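Local coordinates for enoyl-CoA hydratase/isomerase family protein (Mycobacterium tuberculosis, PDB 4FN7) that probably acts on unsaturated acyl-CoA thioesters as a hydratase or isomerase in lipid metabolism, as a trimeric member of the crotonase superfamily, at residues M78-F83 / A220-I225; V96-T101 / D116-A121; G108-S113 / I126-V131. All blocks are in the same frame, centred on the assembly; numbering follows the deposited sequence.

The three contacts run through one crotonase domain, with contact 3 in the middle. Contacts 1 and 2 lie on opposite sides of the chain's centre, their own centres about 24 Å apart. Contact 3, with its centre about 15 Å from contact 1 and 14 Å from contact 2, touches both. Toward contact 1 the rings of Phe83 and Phe110 pack together, Phe83 CE1 to Phe110 CD2 at 4.0 Å; toward contact 2, Met98, Cys100 and Arg118 press against Leu111 and Leu112. Along the chain, contacts 2 and 3 are nested inside the loop closed by contact 1. The structure is without ligand; by family comparison, residues 108-113 and 126-131 probably border the active-site region.

Contact 1: residues M78-F83 / A220-I225; sequences MLRGGF and AGIDGI
Helix 73-90 of the crotonase fold packs here on the end of helix 200-223 and the residues just after it, with Leu79, Arg80 and Phe83 meeting Ile222 and Ile225. The backbones come closest at Arg80 and Ile222, whose CA atoms are 5.5 Å apart. Phe83 CB rests against Ile222 CG1 at 3.7 Å, while Ile222 CD1 reaches on to the Phe83 carbonyl. Farther along, Ile225 CD1 approaches Phe83 CE2 at 4.1 Å, the two side chains crossing nearly at right angles. Branched isoleucines suit this seam because each can touch two neighbours at once: Ile225 also sets its CG2 4.3 Å from Leu79 CB.

Arg80 serves the apolar layer and the polar border together. Its methylene CG packs on Ile225 CB at 3.9 Å, the two side chains sliding past each other in opposite directions. A bend at chi3 (58°) then turns the guanidinium over Ile222, whose CG2 lies over one face, offset toward the rim. This brings NH1 within 3.1 Å of Ile222 O. The same NH1 donates to a water at 3.0 Å, which in turn donates to Asp223 O, so the water links Arg80 NH1 to the Asp223 carbonyl. The Asp223 carboxylate carries the opposite charge but stays beyond salt-bridge distance.

Beyond the pair, Ile225 also leans on Ile76 of helix 73-90, Leu79 on Leu67 of helix 64-69, and Phe83 on Ala140, Ala141 and Ile144 of helix 139-148. Through these contacts helix 73-90 lies between the C-terminal region and helices 64-69 and 139-148.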
loop_
_atom_site.group_PDB
_atom_site.type_symbol
_atom_site.label_atom_id
_atom_site.label_comp_id
_atom_site.label_asym_id
_atom_site.label_seq_id
_atom_site.Cartn_x
_atom_site.Cartn_y
_atom_site.Cartn_z
ATOM N N MET A 78 1.363 -4.779 -30.301
ATOM C CA MET A 78 1.509 -3.459 -29.691
ATOM C C MET A 78 1.480 -3.551 -28.169
ATOM O O MET A 78 2.296 -2.925 -27.490
ATOM C CB MET A 78 0.433 -2.489 -30.188
ATOM C CG MET A 78 0.515 -1.118 -29.539
ATOM S SD MET A 78 -0.702 0.030 -30.195
ATOM C CE MET A 78 -2.217 -0.809 -29.716
ATOM N N LEU A 79 0.558 -4.345 -27.631
ATOM C CA LEU A 79 0.477 -4.516 -26.188
ATOM C C LEU A 79 1.715 -5.216 -25.645
ATOM O O LEU A 79 2.297 -4.771 -24.663
ATOM C CB LEU A 79 -0.794 -5.265 -25.791
ATOM C CG LEU A 79 -1.963 -4.352 -25.400
ATOM C CD1 LEU A 79 -2.305 -3.382 -26.525
ATOM C CD2 LEU A 79 -3.170 -5.182 -25.002
ATOM N N ARG A 80 2.136 -6.296 -26.295
ATOM C CA ARG A 80 3.355 -6.976 -25.850
ATOM C C ARG A 80 4.551 -6.028 -25.854
ATOM O O ARG A 80 5.337 -6.008 -24.910
ATOM C CB ARG A 80 3.654 -8.208 -26.711
ATOM C CG ARG A 80 2.787 -9.417 -26.395
ATOM C CD ARG A 80 2.987 -10.525 -27.423
ATOM N NE ARG A 80 4.377 -10.957 -27.506
ATOM C CZ ARG A 80 4.906 -11.927 -26.766
ATOM N NH1 ARG A 80 4.158 -12.576 -25.881
ATOM N NH2 ARG A 80 6.183 -12.252 -26.912
ATOM N N GLY A 81 4.689 -5.236 -26.914
ATOM C CA GLY A 81 5.812 -4.317 -27.006
ATOM C C GLY A 81 5.787 -3.263 -25.917
ATOM O O GLY A 81 6.829 -2.881 -25.375
ATOM N N GLY A 82 4.593 -2.785 -25.582
ATOM C CA GLY A 82 4.447 -1.763 -24.563
ATOM C C GLY A 82 4.821 -2.307 -23.200
ATOM O O GLY A 82 5.534 -1.670 -22.424
ATOM N N PHE A 83 4.338 -3.502 -22.900
ATOM C CA PHE A 83 4.633 -4.091 -21.606
ATOM C C PHE A 83 6.068 -4.591 -21.499
ATOM O O PHE A 83 6.647 -4.577 -20.418
ATOM C CB PHE A 83 3.598 -5.161 -21.259
ATOM C CG PHE A 83 2.207 -4.611 -21.161
ATOM C CD1 PHE A 83 1.965 -3.468 -20.421
ATOM C CD2 PHE A 83 1.158 -5.197 -21.845
ATOM C CE1 PHE A 83 0.689 -2.933 -20.330
ATOM C CE2 PHE A 83 -0.121 -4.667 -21.761
ATOM C CZ PHE A 83 -0.353 -3.534 -21.005
ATOM N N ALA A 220 4.738 -12.880 -16.998
ATOM C CA ALA A 220 3.611 -13.778 -17.218
ATOM C C ALA A 220 2.512 -13.071 -18.001
ATOM O O ALA A 220 1.856 -13.672 -18.849
ATOM C CB ALA A 220 3.070 -14.294 -15.894
ATOM N N GLY A 221 2.307 -11.793 -17.703
ATOM C CA GLY A 221 1.288 -11.009 -18.375
ATOM C C GLY A 221 1.602 -10.775 -19.838
ATOM O O GLY A 221 0.708 -10.756 -20.685
ATOM N N ILE A 222 2.880 -10.584 -20.141
ATOM C CA ILE A 222 3.320 -10.424 -21.517
ATOM C C ILE A 222 3.090 -11.729 -22.274
ATOM O O ILE A 222 2.524 -11.737 -23.374
ATOM C CB ILE A 222 4.811 -10.013 -21.576
ATOM C CG1 ILE A 222 4.987 -8.584 -21.047
ATOM C CG2 ILE A 222 5.348 -10.142 -22.997
ATOM C CD1 ILE A 222 6.428 -8.194 -20.769
ATOM N N ASP A 223 3.509 -12.835 -21.668
ATOM C CA ASP A 223 3.326 -14.150 -22.268
ATOM C C ASP A 223 1.849 -14.453 -22.523
ATOM O O ASP A 223 1.505 -15.126 -23.491
ATOM C CB ASP A 223 3.940 -15.235 -21.380
ATOM C CG ASP A 223 5.452 -15.129 -21.294
ATOM O OD1 ASP A 223 6.051 -14.509 -22.196
ATOM O OD2 ASP A 223 6.041 -15.668 -20.331
ATOM N N GLY A 224 0.980 -13.933 -21.660
ATOM C CA GLY A 224 -0.440 -14.231 -21.731
ATOM C C GLY A 224 -1.289 -13.320 -22.604
ATOM O O GLY A 224 -2.499 -13.529 -22.706
ATOM N N ILE A 225 -0.677 -12.330 -23.248
ATOM C CA ILE A 225 -1.442 -11.358 -24.024
ATOM C C ILE A 225 -2.278 -12.014 -25.117
ATOM O O ILE A 225 -3.454 -11.687 -25.283
ATOM C CB ILE A 225 -0.548 -10.275 -24.662
ATOM C CG1 ILE A 225 -0.008 -9.324 -23.593
ATOM C CG2 ILE A 225 -1.337 -9.480 -25.702
ATOM C CD1 ILE A 225 -1.079 -8.546 -22.875
HETATM O O HOH W 1 1.310 -13.510 -25.909
#

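Contact 2: residues V96-T101 / D116-A121; sequences VVMACT and DHRVAA
Val96 and Asp116 open a pair of parallel neighbours, strands 96-100 and 117-120, in the six-stranded sheet of the crotonase domain. Their directions differ by only 14°, and the chain passes from one to the other through the short strand 103-105 of a second sheet and then helix 107-112, the repeating beta-beta-alpha unit of the crotonase spiral.

Asp116 shows how the pair is started. Its CB lies 3.5 Å from Val96 O. With CG anti to its own carbonyl carbon, the carboxylate swings back toward the first strand, and OD2 accepts the amide of Val96 at 2.8 Å through its anti lone pair, the bond bent to 153°. OD2 also meets Lys207 NZ, and OD1 makes a salt bridge to Arg211, two cationic side chains that would be expected to offset the charge of the buried acid. Aspartate fits here: one methylene is just long enough to reach a backbone N-H at the strand's start.

Val96 O takes weak bonds from both Asp116 N and His117 N, and beyond them the regular ladder takes over. Met98 N donates to His117 O at 2.9 Å and Val119 N to Met98 O at the same length, the latter almost straight at 173°. Val97, His117, Ala99 and Val119 project from one face of the sheet; Met98, Arg118, Cys100 and Ala120 from the other. Beta-branched valines favour such extended backbones, and Val97 CG1 meets the edge of the His117 ring. His117 NE2 hydrogen-bonds Glu177 of its own chain and ND1 Gln156 of the second subunit, while Arg118 forms a salt bridge with Asp176.

At the far end, Cys100 N donates to Val119 O at 2.8 Å, and Cys100 CB packs against Ala120 CB at 3.7 Å.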
loop_
_atom_site.group_PDB
_atom_site.type_symbol
_atom_site.label_atom_id
_atom_site.label_comp_id
_atom_site.label_asym_id
_atom_site.label_seq_id
_atom_site.Cartn_x
_atom_site.Cartn_y
_atom_site.Cartn_z
ATOM N N VAL A 96 15.922 5.841 -13.331
ATOM C CA VAL A 96 15.080 6.335 -14.407
ATOM C C VAL A 96 14.133 7.367 -13.814
ATOM O O VAL A 96 13.370 7.070 -12.882
ATOM C CB VAL A 96 14.243 5.194 -15.027
ATOM C CG1 VAL A 96 13.293 5.741 -16.096
ATOM C CG2 VAL A 96 15.155 4.108 -15.597
ATOM N N VAL A 97 14.185 8.581 -14.345
ATOM C CA VAL A 97 13.326 9.655 -13.860
ATOM C C VAL A 97 12.375 10.085 -14.955
ATOM O O VAL A 97 12.797 10.393 -16.063
ATOM C CB VAL A 97 14.145 10.874 -13.379
ATOM C CG1 VAL A 97 13.223 11.941 -12.801
ATOM C CG2 VAL A 97 15.167 10.444 -12.343
ATOM N N MET A 98 11.082 10.095 -14.636
ATOM C CA MET A 98 10.068 10.494 -15.595
ATOM C C MET A 98 9.714 11.956 -15.413
ATOM O O MET A 98 9.383 12.383 -14.309
ATOM C CB MET A 98 8.805 9.649 -15.424
ATOM C CG MET A 98 9.021 8.170 -15.598
ATOM S SD MET A 98 9.419 7.767 -17.300
ATOM C CE MET A 98 9.615 5.984 -17.179
ATOM N N ALA A 99 9.780 12.709 -16.507
ATOM C CA ALA A 99 9.285 14.078 -16.557
ATOM C C ALA A 99 7.906 14.057 -17.196
ATOM O O ALA A 99 7.775 14.048 -18.421
ATOM C CB ALA A 99 10.227 14.953 -17.364
ATOM N N CYS A 100 6.882 14.021 -16.351
ATOM C CA CYS A 100 5.506 13.977 -16.807
ATOM C C CYS A 100 5.073 15.383 -17.209
ATOM O O CYS A 100 4.683 16.185 -16.364
ATOM C CB CYS A 100 4.626 13.443 -15.683
ATOM S SG CYS A 100 2.988 12.952 -16.195
ATOM N N THR A 101 5.156 15.677 -18.505
ATOM C CA THR A 101 5.053 17.042 -19.009
ATOM C C THR A 101 3.638 17.387 -19.463
ATOM O O THR A 101 3.373 18.481 -19.967
ATOM C CB THR A 101 6.034 17.248 -20.174
ATOM O OG1 THR A 101 5.919 16.152 -21.092
ATOM C CG2 THR A 101 7.466 17.304 -19.655
ATOM N N ASP A 116 11.812 5.306 -11.512
ATOM C CA ASP A 116 12.183 5.283 -10.105
ATOM C C ASP A 116 11.656 6.522 -9.384
ATOM O O ASP A 116 11.311 6.463 -8.203
ATOM C CB ASP A 116 13.699 5.193 -9.946
ATOM C CG ASP A 116 14.254 3.920 -10.512
ATOM O OD1 ASP A 116 14.002 2.850 -9.920
ATOM O OD2 ASP A 116 14.956 3.984 -11.540
ATOM N N HIS A 117 11.620 7.636 -10.105
ATOM C CA HIS A 117 11.128 8.904 -9.579
ATOM C C HIS A 117 10.331 9.575 -10.685
ATOM O O HIS A 117 10.765 9.602 -11.839
ATOM C CB HIS A 117 12.302 9.800 -9.157
ATOM C CG HIS A 117 11.885 11.057 -8.460
ATOM N ND1 HIS A 117 11.265 11.056 -7.229
ATOM C CD2 HIS A 117 12.004 12.357 -8.821
ATOM C CE1 HIS A 117 11.017 12.302 -6.864
ATOM N NE2 HIS A 117 11.453 13.112 -7.814
ATOM N N ARG A 118 9.173 10.123 -10.324
ATOM C CA ARG A 118 8.214 10.639 -11.298
ATOM C C ARG A 118 7.774 12.042 -10.902
ATOM O O ARG A 118 7.229 12.238 -9.818
ATOM C CB ARG A 118 7.001 9.707 -11.358
ATOM C CG ARG A 118 7.362 8.270 -11.719
ATOM C CD ARG A 118 6.281 7.295 -11.257
ATOM N NE ARG A 118 6.174 7.288 -9.803
ATOM C CZ ARG A 118 5.239 6.637 -9.124
ATOM N NH1 ARG A 118 4.299 5.951 -9.768
ATOM N NH2 ARG A 118 5.230 6.685 -7.800
ATOM N N VAL A 119 8.017 13.007 -11.786
ATOM C CA VAL A 119 7.735 14.408 -11.510
ATOM C C VAL A 119 6.629 14.891 -12.432
ATOM O O VAL A 119 6.687 14.644 -13.633
ATOM C CB VAL A 119 8.988 15.286 -11.763
ATOM C CG1 VAL A 119 8.722 16.724 -11.348
ATOM C CG2 VAL A 119 10.185 14.729 -11.005
ATOM N N ALA A 120 5.632 15.584 -11.879
ATOM C CA ALA A 120 4.556 16.144 -12.695
ATOM C C ALA A 120 4.147 17.503 -12.165
ATOM O O ALA A 120 4.537 17.888 -11.069
ATOM C CB ALA A 120 3.356 15.208 -12.709
ATOM N N ALA A 121 3.363 18.235 -12.953
ATOM C CA ALA A 121 2.741 19.465 -12.478
ATOM C C ALA A 121 1.382 19.152 -11.861
ATOM O O ALA A 121 0.801 18.099 -12.122
ATOM C CB ALA A 121 2.595 20.466 -13.612
#

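Contact 3: residues G108-S113 / I126-V131; sequences GAFLLS and IQANEV
Ala109, Phe110 and Leu112 on helix 107-112 meet Ile126, Ala128 and Glu130, which belong to strand 126-127 and the loop that leaves it. The first shell is mainly apolar. Ala109 CB touches Ile126 CG2 at 3.8 Å, and Leu112 CD2 lies 3.9 Å from Ile126 CD1, the leucine and isoleucine crossing at about a right angle. Small Ala109 lets the strand pass close to the helix, while the branched Ile126 fills the groove between Ala109 and Leu112.

Farther along the loop, Phe110 takes over. Its CE1 meets Ala128 CB at 4.0 Å, and the end of the ring confronts the Glu130 carboxylate: OE2 is 3.2 Å from Phe110 CZ and equally far from CE2, at the ring's edge and near its plane. The two side chains arrive from opposite directions with ring and carboxylate planes 23° apart. A bend at chi2 (81°) folds the glutamate back so that its tip faces the helix.

In the next shell, Phe83, Ala141 and Met145 pack against Phe110, and Ala106 against Glu130. Strand 126-127 is held between strands 103-105 and 163-164 by backbone bonds. Ser113, just past the helix, donates from OG to Ala109 O at 2.7 Å; its N reaches the same carbonyl from the opposite face.

In crotonase relatives this helix and this loop can each carry an active-site glutamate; here the helix presents Phe110 toward Glu130, which probably corresponds to the glutamate on the loop. Carboxylate oxygen against ring C-H would be a modest electrostatic attraction, since the aromatic rim is slightly positive. Such an arrangement would fix the place of Glu130 OE2 beside an apolar ring on the helix, consistent with a pocket that differs in chemistry from that of two-glutamate hydratases.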
loop_
_atom_site.group_PDB
_atom_site.type_symbol
_atom_site.label_atom_id
_atom_site.label_comp_id
_atom_site.label_asym_id
_atom_site.label_seq_id
_atom_site.Cartn_x
_atom_site.Cartn_y
_atom_site.Cartn_z
ATOM N N GLY A 108 0.319 5.322 -21.291
ATOM C CA GLY A 108 1.094 6.462 -20.836
ATOM C C GLY A 108 1.265 6.461 -19.324
ATOM O O GLY A 108 2.354 6.740 -18.816
ATOM N N ALA A 109 0.194 6.166 -18.593
ATOM C CA ALA A 109 0.288 6.050 -17.140
ATOM C C ALA A 109 1.124 4.839 -16.731
ATOM O O ALA A 109 1.848 4.893 -15.738
ATOM C CB ALA A 109 -1.099 5.962 -16.512
ATOM N N PHE A 110 1.031 3.747 -17.487
ATOM C CA PHE A 110 1.814 2.554 -17.161
ATOM C C PHE A 110 3.302 2.828 -17.378
ATOM O O PHE A 110 4.128 2.451 -16.553
ATOM C CB PHE A 110 1.358 1.335 -17.976
ATOM C CG PHE A 110 -0.133 1.109 -17.945
ATOM C CD1 PHE A 110 -0.890 1.492 -16.848
ATOM C CD2 PHE A 110 -0.775 0.536 -19.029
ATOM C CE1 PHE A 110 -2.274 1.306 -16.836
ATOM C CE2 PHE A 110 -2.156 0.350 -19.026
ATOM C CZ PHE A 110 -2.901 0.736 -17.926
ATOM N N LEU A 111 3.635 3.490 -18.480
ATOM C CA LEU A 111 5.017 3.892 -18.727
ATOM C C LEU A 111 5.523 4.805 -17.606
ATOM O O LEU A 111 6.627 4.618 -17.070
ATOM C CB LEU A 111 5.110 4.601 -20.078
ATOM C CG LEU A 111 6.477 5.169 -20.455
ATOM C CD1 LEU A 111 7.504 4.065 -20.510
ATOM C CD2 LEU A 111 6.407 5.891 -21.789
ATOM N N LEU A 112 4.728 5.806 -17.256
ATOM C CA LEU A 112 5.097 6.735 -16.196
ATOM C C LEU A 112 5.450 5.967 -14.917
ATOM O O LEU A 112 6.407 6.299 -14.212
ATOM C CB LEU A 112 3.936 7.698 -15.925
ATOM C CG LEU A 112 4.124 8.737 -14.821
ATOM C CD1 LEU A 112 5.233 9.701 -15.179
ATOM C CD2 LEU A 112 2.817 9.480 -14.572
ATOM N N SER A 113 4.681 4.916 -14.647
ATOM C CA SER A 113 4.796 4.123 -13.429
ATOM C C SER A 113 6.031 3.225 -13.409
ATOM O O SER A 113 6.249 2.499 -12.443
ATOM C CB SER A 113 3.533 3.268 -13.243
ATOM O OG SER A 113 2.364 4.074 -13.168
ATOM N N ILE A 126 -3.568 11.773 -14.528
ATOM C CA ILE A 126 -3.002 10.447 -14.703
ATOM C C ILE A 126 -4.141 9.456 -14.489
ATOM O O ILE A 126 -4.855 9.521 -13.478
ATOM C CB ILE A 126 -1.861 10.198 -13.707
ATOM C CG1 ILE A 126 -0.827 11.330 -13.819
ATOM C CG2 ILE A 126 -1.222 8.841 -13.968
ATOM C CD1 ILE A 126 0.102 11.437 -12.650
ATOM N N GLN A 127 -4.349 8.573 -15.456
ATOM C CA GLN A 127 -5.565 7.769 -15.466
ATOM C C GLN A 127 -5.407 6.537 -16.335
ATOM O O GLN A 127 -4.936 6.627 -17.469
ATOM C CB GLN A 127 -6.731 8.599 -16.011
ATOM C CG GLN A 127 -8.074 7.875 -15.991
ATOM C CD GLN A 127 -9.105 8.511 -16.907
ATOM O OE1 GLN A 127 -8.769 9.300 -17.791
ATOM N NE2 GLN A 127 -10.371 8.160 -16.707
ATOM N N ALA A 128 -5.803 5.387 -15.796
ATOM C CA ALA A 128 -6.042 4.209 -16.621
ATOM C C ALA A 128 -7.511 4.280 -17.038
ATOM O O ALA A 128 -8.394 3.908 -16.263
ATOM C CB ALA A 128 -5.760 2.927 -15.841
ATOM N N ASN A 129 -7.775 4.784 -18.240
ATOM C CA ASN A 129 -9.150 5.029 -18.671
ATOM C C ASN A 129 -9.804 3.835 -19.358
ATOM O O ASN A 129 -10.919 3.953 -19.870
ATOM C CB ASN A 129 -9.207 6.257 -19.590
ATOM C CG ASN A 129 -8.629 5.985 -20.964
ATOM O OD1 ASN A 129 -7.726 5.163 -21.110
ATOM N ND2 ASN A 129 -9.137 6.686 -21.979
ATOM N N GLU A 130 -9.117 2.694 -19.355
ATOM C CA GLU A 130 -9.572 1.490 -20.047
ATOM C C GLU A 130 -11.054 1.179 -19.813
ATOM O O GLU A 130 -11.821 1.026 -20.765
ATOM C CB GLU A 130 -8.715 0.286 -19.640
ATOM C CG GLU A 130 -7.376 0.161 -20.377
ATOM C CD GLU A 130 -6.253 1.045 -19.830
ATOM O OE1 GLU A 130 -6.504 1.912 -18.974
ATOM O OE2 GLU A 130 -5.094 0.862 -20.265
ATOM N N VAL A 131 -11.460 1.093 -18.551
ATOM C CA VAL A 131 -12.826 0.678 -18.234
ATOM C C VAL A 131 -13.851 1.690 -18.739
ATOM O O VAL A 131 -14.961 1.312 -19.124
ATOM C CB VAL A 131 -12.980 0.417 -16.718
ATOM C CG1 VAL A 131 -14.447 0.307 -16.319
ATOM C CG2 VAL A 131 -12.202 -0.847 -16.321
#